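PDB 6NKO: ForH from Streptomyces kaniharaensis, which probably takes part in formycin A biosynthesis, being related to the IMP cyclohydrolase part of the bienzyme that completes IMP synthesis. Local coordinates for residues R31-W45 / D161-E173. Sequence-based numbering, arbitrary orientation.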
ATOM      1  N   ARG A  31       0.523  10.801   8.023  1.00 40.45           N
ATOM      2  CA  ARG A  31      -0.599  11.698   8.266  1.00 37.83           C
ATOM      3  C   ARG A  31      -1.917  10.996   7.961  1.00 43.82           C
ATOM      4  O   ARG A  31      -2.080  10.390   6.897  1.00 41.80           O
ATOM      5  CB  ARG A  31      -0.458  12.964   7.420  1.00 44.30           C
ATOM      6  CG  ARG A  31      -1.736  13.785   7.310  1.00 43.90           C
ATOM      7  CD  ARG A  31      -1.436  15.236   6.954  1.00 47.61           C
ATOM      8  NE  ARG A  31      -1.305  15.424   5.511  1.00 43.49           N
ATOM      9  CZ  ARG A  31      -2.331  15.524   4.671  1.00 48.71           C
ATOM     10  NH1 ARG A  31      -3.575  15.459   5.125  1.00 48.34           N
ATOM     11  NH2 ARG A  31      -2.113  15.688   3.373  1.00 44.57           N
ATOM     12  N   ASN A  32      -2.848  11.067   8.916  1.00 45.86           N
ATOM     13  CA  ASN A  32      -4.193  10.498   8.845  1.00 38.49           C
ATOM     14  C   ASN A  32      -4.210   8.975   8.856  1.00 39.82           C
ATOM     15  O   ASN A  32      -5.267   8.378   8.612  1.00 38.13           O
ATOM     16  CB  ASN A  32      -4.963  10.989   7.612  1.00 34.47           C
ATOM     17  CG  ASN A  32      -5.167  12.486   7.610  1.00 43.66           C
ATOM     18  OD1 ASN A  32      -4.995  13.149   8.631  1.00 41.60           O
ATOM     19  ND2 ASN A  32      -5.540  13.030   6.456  1.00 39.45           N
ATOM     20  N   ILE A  33      -3.079   8.320   9.134  1.00 32.30           N
ATOM     21  CA  ILE A  33      -3.054   6.861   9.057  1.00 45.78           C
ATOM     22  C   ILE A  33      -3.783   6.232  10.240  1.00 54.80           C
ATOM     23  O   ILE A  33      -4.312   5.118  10.127  1.00 43.10           O
ATOM     24  CB  ILE A  33      -1.605   6.346   8.946  1.00 41.41           C
ATOM     25  CG1 ILE A  33      -1.582   4.968   8.282  1.00 46.73           C
ATOM     26  CG2 ILE A  33      -0.936   6.278  10.316  1.00 32.37           C
ATOM     27  CD1 ILE A  33      -2.381   4.888   6.997  1.00 42.99           C
ATOM     28  N   GLU A  34      -3.838   6.920  11.381  1.00 46.11           N
ATOM     29  CA  GLU A  34      -4.480   6.351  12.562  1.00 46.02           C
ATOM     30  C   GLU A  34      -6.005   6.392  12.467  1.00 43.78           C
ATOM     31  O   GLU A  34      -6.653   5.393  12.803  1.00 44.81           O
ATOM     32  CB  GLU A  34      -4.009   7.056  13.836  1.00 44.83           C
ATOM     33  CG  GLU A  34      -4.500   6.385  15.111  1.00 60.33           C
ATOM     34  CD  GLU A  34      -3.974   7.043  16.371  1.00 63.09           C
ATOM     35  OE1 GLU A  34      -3.125   7.953  16.260  1.00 60.80           O
ATOM     36  OE2 GLU A  34      -4.408   6.646  17.475  1.00 61.81           O
ATOM     37  N   PRO A  35      -6.629   7.498  12.036  1.00 50.54           N
ATOM     38  CA  PRO A  35      -8.092   7.459  11.868  1.00 48.75           C
ATOM     39  C   PRO A  35      -8.544   6.459  10.822  1.00 42.05           C
ATOM     40  O   PRO A  35      -9.685   5.986  10.881  1.00 52.61           O
ATOM     41  CB  PRO A  35      -8.444   8.898  11.463  1.00 40.32           C
ATOM     42  CG  PRO A  35      -7.310   9.718  11.937  1.00 46.65           C
ATOM     43  CD  PRO A  35      -6.100   8.853  11.789  1.00 38.92           C
ATOM     44  N   LEU A  36      -7.685   6.127   9.855  1.00 38.90           N
ATOM     45  CA  LEU A  36      -8.040   5.124   8.860  1.00 37.49           C
ATOM     46  C   LEU A  36      -7.901   3.716   9.427  1.00 41.84           C
ATOM     47  O   LEU A  36      -8.832   2.910   9.340  1.00 40.73           O
ATOM     48  CB  LEU A  36      -7.173   5.294   7.610  1.00 42.35           C
ATOM     49  CG  LEU A  36      -7.391   4.282   6.482  1.00 42.30           C
ATOM     50  CD1 LEU A  36      -8.774   4.444   5.869  1.00 38.09           C
ATOM     51  CD2 LEU A  36      -6.311   4.413   5.417  1.00 44.35           C
ATOM     52  N   ALA A  37      -6.746   3.410  10.026  1.00 35.84           N
ATOM     53  CA  ALA A  37      -6.535   2.092  10.618  1.00 41.46           C
ATOM     54  C   ALA A  37      -7.568   1.803  11.699  1.00 50.13           C
ATOM     55  O   ALA A  37      -8.146   0.711  11.747  1.00 56.33           O
ATOM     56  CB  ALA A  37      -5.121   1.993  11.188  1.00 38.87           C
ATOM     57  N   ALA A  38      -7.813   2.776  12.581  1.00 55.23           N
ATOM     58  CA  ALA A  38      -8.818   2.588  13.622  1.00 53.73           C
ATOM     59  C   ALA A  38     -10.212   2.459  13.023  1.00 52.87           C
ATOM     60  O   ALA A  38     -10.995   1.598  13.438  1.00 54.63           O
ATOM     61  CB  ALA A  38      -8.766   3.744  14.620  1.00 42.18           C
ATOM     62  N   GLY A  39     -10.536   3.299  12.037  1.00 41.39           N
ATOM     63  CA  GLY A  39     -11.850   3.227  11.418  1.00 44.13           C
ATOM     64  C   GLY A  39     -12.112   1.891  10.749  1.00 59.85           C
ATOM     65  O   GLY A  39     -13.239   1.387  10.764  1.00 50.25           O
ATOM     66  N   LEU A  40     -11.076   1.295  10.153  1.00 53.37           N
ATOM     67  CA  LEU A  40     -11.246  -0.008   9.521  1.00 53.38           C
ATOM     68  C   LEU A  40     -11.376  -1.111  10.563  1.00 50.88           C
ATOM     69  O   LEU A  40     -12.138  -2.066  10.372  1.00 42.05           O
ATOM     70  CB  LEU A  40     -10.080  -0.291   8.574  1.00 48.07           C
ATOM     71  CG  LEU A  40      -9.903   0.672   7.396  1.00 38.43           C
ATOM     72  CD1 LEU A  40      -8.516   0.522   6.794  1.00 33.99           C
ATOM     73  CD2 LEU A  40     -10.979   0.462   6.341  1.00 35.75           C
ATOM     74  N   LEU A  41     -10.648  -0.996  11.676  1.00 46.73           N
ATOM     75  CA  LEU A  41     -10.708  -2.025  12.711  1.00 50.67           C
ATOM     76  C   LEU A  41     -12.084  -2.075  13.367  1.00 46.54           C
ATOM     77  O   LEU A  41     -12.590  -3.161  13.671  1.00 52.63           O
ATOM     78  CB  LEU A  41      -9.619  -1.785  13.753  1.00 39.89           C
ATOM     79  CG  LEU A  41      -8.189  -2.100  13.305  1.00 47.63           C
ATOM     80  CD1 LEU A  41      -7.179  -1.520  14.285  1.00 48.41           C
ATOM     81  CD2 LEU A  41      -7.985  -3.600  13.141  1.00 48.36           C
ATOM     82  N   ARG A  42     -12.705  -0.914  13.595  1.00 47.34           N
ATOM     83  CA  ARG A  42     -14.056  -0.893  14.146  1.00 60.60           C
ATOM     84  C   ARG A  42     -15.079  -1.484  13.185  1.00 57.98           C
ATOM     85  O   ARG A  42     -16.136  -1.946  13.630  1.00 61.81           O
ATOM     86  CB  ARG A  42     -14.462   0.536  14.520  1.00 52.08           C
ATOM     87  CG  ARG A  42     -13.419   1.293  15.324  1.00 69.52           C
ATOM     88  CD  ARG A  42     -14.013   2.516  16.005  1.00 75.91           C
ATOM     89  NE  ARG A  42     -13.195   3.709  15.798  1.00 81.92           N
ATOM     90  CZ  ARG A  42     -13.429   4.623  14.861  1.00 77.77           C
ATOM     91  NH1 ARG A  42     -14.462   4.486  14.039  1.00 65.05           N
ATOM     92  NH2 ARG A  42     -12.632   5.676  14.744  1.00 88.74           N
ATOM     93  N   LEU A  43     -14.791  -1.479  11.885  1.00 51.64           N
ATOM     94  CA  LEU A  43     -15.671  -2.086  10.895  1.00 48.00           C
ATOM     95  C   LEU A  43     -15.453  -3.588  10.754  1.00 42.68           C
ATOM     96  O   LEU A  43     -16.095  -4.212   9.903  1.00 41.06           O
ATOM     97  CB  LEU A  43     -15.477  -1.407   9.538  1.00 44.01           C
ATOM     98  CG  LEU A  43     -16.021   0.015   9.406  1.00 56.98           C
ATOM     99  CD1 LEU A  43     -15.703   0.584   8.030  1.00 58.47           C
ATOM    100  CD2 LEU A  43     -17.519   0.044   9.668  1.00 39.72           C
ATOM    101  N   GLY A  44     -14.575  -4.178  11.563  1.00 39.37           N
ATOM    102  CA  GLY A  44     -14.294  -5.594  11.491  1.00 42.75           C
ATOM    103  C   GLY A  44     -13.196  -5.980  10.527  1.00 52.70           C
ATOM    104  O   GLY A  44     -12.866  -7.171  10.435  1.00 43.23           O
ATOM    105  N   TRP A  45     -12.623  -5.019   9.806  1.00 46.21           N
ATOM    106  CA  TRP A  45     -11.542  -5.318   8.880  1.00 42.57           C
ATOM    107  C   TRP A  45     -10.326  -5.850   9.626  1.00 41.11           C
ATOM    108  O   TRP A  45     -10.123  -5.578  10.813  1.00 47.60           O
ATOM    109  CB  TRP A  45     -11.142  -4.067   8.096  1.00 38.75           C
ATOM    110  CG  TRP A  45     -12.057  -3.698   6.972  1.00 37.31           C
ATOM    111  CD1 TRP A  45     -13.415  -3.577   7.023  1.00 41.67           C
ATOM    112  CD2 TRP A  45     -11.675  -3.381   5.629  1.00 36.55           C
ATOM    113  NE1 TRP A  45     -13.902  -3.210   5.792  1.00 41.73           N
ATOM    114  CE2 TRP A  45     -12.854  -3.085   4.918  1.00 36.13           C
ATOM    115  CE3 TRP A  45     -10.449  -3.324   4.956  1.00 44.51           C
ATOM    116  CZ2 TRP A  45     -12.844  -2.739   3.568  1.00 47.87           C
ATOM    117  CZ3 TRP A  45     -10.442  -2.977   3.616  1.00 39.10           C
ATOM    118  CH2 TRP A  45     -11.632  -2.689   2.937  1.00 45.12           C
ATOM    119  N   ASP A 161      -2.758   9.319  -1.360  1.00 35.50           N
ATOM    120  CA  ASP A 161      -2.877  10.656  -0.789  1.00 39.63           C
ATOM    121  C   ASP A 161      -3.649  10.609   0.524  1.00 37.77           C
ATOM    122  O   ASP A 161      -4.814  10.189   0.533  1.00 40.08           O
ATOM    123  CB  ASP A 161      -3.574  11.581  -1.787  1.00 41.33           C
ATOM    124  CG  ASP A 161      -3.532  13.043  -1.369  1.00 47.50           C
ATOM    125  OD1 ASP A 161      -2.872  13.367  -0.363  1.00 45.81           O
ATOM    126  OD2 ASP A 161      -4.160  13.873  -2.060  1.00 54.06           O
ATOM    127  N   PRO A 162      -3.055  11.030   1.646  1.00 40.92           N
ATOM    128  CA  PRO A 162      -3.792  11.032   2.922  1.00 37.22           C
ATOM    129  C   PRO A 162      -5.043  11.903   2.924  1.00 43.05           C
ATOM    130  O   PRO A 162      -5.826  11.818   3.878  1.00 44.57           O
ATOM    131  CB  PRO A 162      -2.754  11.552   3.927  1.00 35.49           C
ATOM    132  CG  PRO A 162      -1.428  11.241   3.297  1.00 44.79           C
ATOM    133  CD  PRO A 162      -1.637  11.389   1.818  1.00 45.85           C
ATOM    134  N   ASP A 163      -5.257  12.731   1.901  1.00 46.17           N
ATOM    135  CA  ASP A 163      -6.483  13.512   1.806  1.00 40.50           C
ATOM    136  C   ASP A 163      -7.655  12.706   1.263  1.00 46.40           C
ATOM    137  O   ASP A 163      -8.788  13.200   1.280  1.00 41.13           O
ATOM    138  CB  ASP A 163      -6.256  14.746   0.929  1.00 49.39           C
ATOM    139  CG  ASP A 163      -5.368  15.779   1.596  1.00 54.32           C
ATOM    140  OD1 ASP A 163      -5.398  15.876   2.842  1.00 46.28           O
ATOM    141  OD2 ASP A 163      -4.637  16.490   0.877  1.00 69.05           O
ATOM    142  N   ASP A 164      -7.413  11.487   0.785  1.00 44.12           N
ATOM    143  CA  ASP A 164      -8.470  10.608   0.303  1.00 38.46           C
ATOM    144  C   ASP A 164      -8.941   9.617   1.358  1.00 35.65           C
ATOM    145  O   ASP A 164      -9.896   8.877   1.106  1.00 47.55           O
ATOM    146  CB  ASP A 164      -7.996   9.841  -0.939  1.00 40.68           C
ATOM    147  CG  ASP A 164      -7.647  10.757  -2.097  1.00 50.07           C
ATOM    148  OD1 ASP A 164      -8.350  11.770  -2.292  1.00 47.10           O
ATOM    149  OD2 ASP A 164      -6.671  10.460  -2.818  1.00 49.80           O
ATOM    150  N   TYR A 165      -8.299   9.588   2.529  1.00 40.45           N
ATOM    151  CA  TYR A 165      -8.600   8.560   3.523  1.00 43.10           C
ATOM    152  C   TYR A 165     -10.029   8.686   4.032  1.00 42.39           C
ATOM    153  O   TYR A 165     -10.752   7.688   4.142  1.00 41.66           O
ATOM    154  CB  TYR A 165      -7.621   8.648   4.698  1.00 33.74           C
ATOM    155  CG  TYR A 165      -6.187   8.263   4.400  1.00 40.15           C
ATOM    156  CD1 TYR A 165      -5.772   7.949   3.110  1.00 36.67           C
ATOM    157  CD2 TYR A 165      -5.243   8.221   5.420  1.00 34.05           C
ATOM    158  CE1 TYR A 165      -4.459   7.603   2.847  1.00 34.64           C
ATOM    159  CE2 TYR A 165      -3.931   7.876   5.166  1.00 37.07           C
ATOM    160  CZ  TYR A 165      -3.543   7.570   3.879  1.00 42.26           C
ATOM    161  OH  TYR A 165      -2.234   7.229   3.626  1.00 37.79           O
ATOM    162  N   ASP A 166     -10.454   9.911   4.350  1.00 49.03           N
ATOM    163  CA  ASP A 166     -11.729  10.107   5.034  1.00 48.76           C
ATOM    164  C   ASP A 166     -12.905   9.698   4.156  1.00 39.77           C
ATOM    165  O   ASP A 166     -13.803   8.975   4.606  1.00 48.54           O
ATOM    166  CB  ASP A 166     -11.869  11.563   5.476  1.00 42.94           C
ATOM    167  CG  ASP A 166     -12.868  11.733   6.607  1.00 69.96           C
ATOM    168  OD1 ASP A 166     -12.934  10.846   7.484  1.00 66.64           O
ATOM    169  OD2 ASP A 166     -13.591  12.750   6.614  1.00 75.44           O
ATOM    170  N   ASP A 167     -12.923  10.150   2.900  1.00 42.79           N
ATOM    171  CA  ASP A 167     -14.040   9.824   2.017  1.00 45.77           C
ATOM    172  C   ASP A 167     -14.181   8.317   1.837  1.00 59.29           C
ATOM    173  O   ASP A 167     -15.300   7.792   1.785  1.00 59.44           O
ATOM    174  CB  ASP A 167     -13.864  10.508   0.663  1.00 52.22           C
ATOM    175  CG  ASP A 167     -14.808   9.960  -0.393  1.00 85.64           C
ATOM    176  OD1 ASP A 167     -14.351   9.693  -1.524  1.00 77.11           O
ATOM    177  OD2 ASP A 167     -16.010   9.794  -0.089  1.00 87.77           O
ATOM    178  N   VAL A 168     -13.057   7.603   1.743  1.00 49.05           N
ATOM    179  CA  VAL A 168     -13.114   6.152   1.616  1.00 45.12           C
ATOM    180  C   VAL A 168     -13.638   5.527   2.901  1.00 45.57           C
ATOM    181  O   VAL A 168     -14.495   4.635   2.870  1.00 47.60           O
ATOM    182  CB  VAL A 168     -11.730   5.596   1.233  1.00 42.87           C
ATOM    183  CG1 VAL A 168     -11.670   4.094   1.472  1.00 37.68           C
ATOM    184  CG2 VAL A 168     -11.410   5.924  -0.217  1.00 41.98           C
ATOM    185  N   LEU A 169     -13.141   5.988   4.052  1.00 40.13           N
ATOM    186  CA  LEU A 169     -13.598   5.447   5.327  1.00 51.10           C
ATOM    187  C   LEU A 169     -15.073   5.752   5.559  1.00 58.38           C
ATOM    188  O   LEU A 169     -15.815   4.906   6.075  1.00 49.55           O
ATOM    189  CB  LEU A 169     -12.748   6.005   6.469  1.00 45.63           C
ATOM    190  CG  LEU A 169     -13.170   5.597   7.882  1.00 54.31           C
ATOM    191  CD1 LEU A 169     -13.186   4.080   8.027  1.00 46.22           C
ATOM    192  CD2 LEU A 169     -12.258   6.228   8.922  1.00 43.95           C
ATOM    193  N   LYS A 170     -15.518   6.954   5.185  1.00 56.66           N
ATOM    194  CA  LYS A 170     -16.929   7.291   5.332  1.00 54.68           C
ATOM    195  C   LYS A 170     -17.796   6.426   4.427  1.00 58.89           C
ATOM    196  O   LYS A 170     -18.825   5.903   4.866  1.00 62.38           O
ATOM    197  CB  LYS A 170     -17.153   8.776   5.041  1.00 52.90           C
ATOM    198  CG  LYS A 170     -16.476   9.702   6.040  1.00 62.65           C
ATOM    199  CD  LYS A 170     -17.312  10.934   6.339  1.00 64.68           C
ATOM    200  CE  LYS A 170     -16.570  11.881   7.271  1.00 68.53           C
ATOM    201  NZ  LYS A 170     -16.023  11.174   8.466  1.00 77.52           N
ATOM    202  N   LEU A 171     -17.385   6.250   3.167  1.00 55.48           N
ATOM    203  CA  LEU A 171     -18.128   5.397   2.244  1.00 48.60           C
ATOM    204  C   LEU A 171     -18.274   3.984   2.797  1.00 53.43           C
ATOM    205  O   LEU A 171     -19.370   3.412   2.789  1.00 64.23           O
ATOM    206  CB  LEU A 171     -17.434   5.369   0.883  1.00 51.67           C
ATOM    207  CG  LEU A 171     -17.735   6.508  -0.090  1.00 42.28           C
ATOM    208  CD1 LEU A 171     -16.694   6.540  -1.194  1.00 43.03           C
ATOM    209  CD2 LEU A 171     -19.130   6.358  -0.672  1.00 40.46           C
ATOM    210  N   LEU A 172     -17.173   3.404   3.282  1.00 49.83           N
ATOM    211  CA  LEU A 172     -17.241   2.071   3.873  1.00 65.02           C
ATOM    212  C   LEU A 172     -18.129   2.052   5.110  1.00 70.87           C
ATOM    213  O   LEU A 172     -18.747   1.025   5.415  1.00 58.12           O
ATOM    214  CB  LEU A 172     -15.836   1.578   4.225  1.00 51.99           C
ATOM    215  CG  LEU A 172     -14.929   1.164   3.063  1.00 64.48           C
ATOM    216  CD1 LEU A 172     -13.498   0.986   3.542  1.00 48.54           C
ATOM    217  CD2 LEU A 172     -15.436  -0.109   2.400  1.00 52.94           C
ATOM    218  N   GLU A 173     -18.215   3.174   5.828  1.00 65.63           N
ATOM    219  CA  GLU A 173     -19.025   3.218   7.038  1.00 57.92           C
ATOM    220  C   GLU A 173     -20.517   3.286   6.731  1.00 59.82           C
ATOM    221  O   GLU A 173     -21.322   2.731   7.489  1.00 72.78           O
ATOM    222  CB  GLU A 173     -18.601   4.400   7.911  1.00 52.47           C
ATOM    223  CG  GLU A 173     -17.591   4.023   8.987  1.00 55.15           C
ATOM    224  CD  GLU A 173     -16.856   5.222   9.560  1.00 57.57           C
ATOM    225  OE1 GLU A 173     -15.898   5.014  10.335  1.00 58.01           O
ATOM    226  OE2 GLU A 173     -17.235   6.368   9.240  1.00 58.76           O
TER
HETATM  227  O   HOH W   1      -0.795   8.203   5.671  1.00 34.55           O
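The Tyr165 ring is covered on both faces: Leu36 CD2 comes from the other helix, 4.0 Å from the ring centroid in a CH-pi contact, and Pro162 CA from its own segment. Asn32 O comes in at the ring's edge, 3.2 Å from Tyr165 CD2, and a water joins Tyr165 OH to Arg31 O. Pro162 CB also sits over one face of the Arg31 guanidinium, whose edge meets Asp163: Arg31 NH1 donates to Asp163 OD1 (3.0 Å, 161°) within its own plane but from above that of the carboxylate. Asn32 ND2 binds Pro162 O at 2.9 Å, well above the carbonyl plane. Helices 33-42 and 165-173 run 12° from parallel on one side of the sheet of this MGS-like alpha/beta fold, and illustrate how such neighbours can bond through polar groups at their N-terminal ends and pack closely where a glycine admits a leucine. With chi1 at 176°, Leu169 carries both methyls across to Gly39, whose lack of a side chain lets CD1 and CD2 lie against its CA. Gly44, with positive phi, ends helix 33-42 in a Schellman motif, Trp45 N bonding back to Leu40 O. Leu172 CD1 packs obliquely, 3.8 Å from Trp45 CZ2, while Trp45 NE1 bonds to Gly177 O.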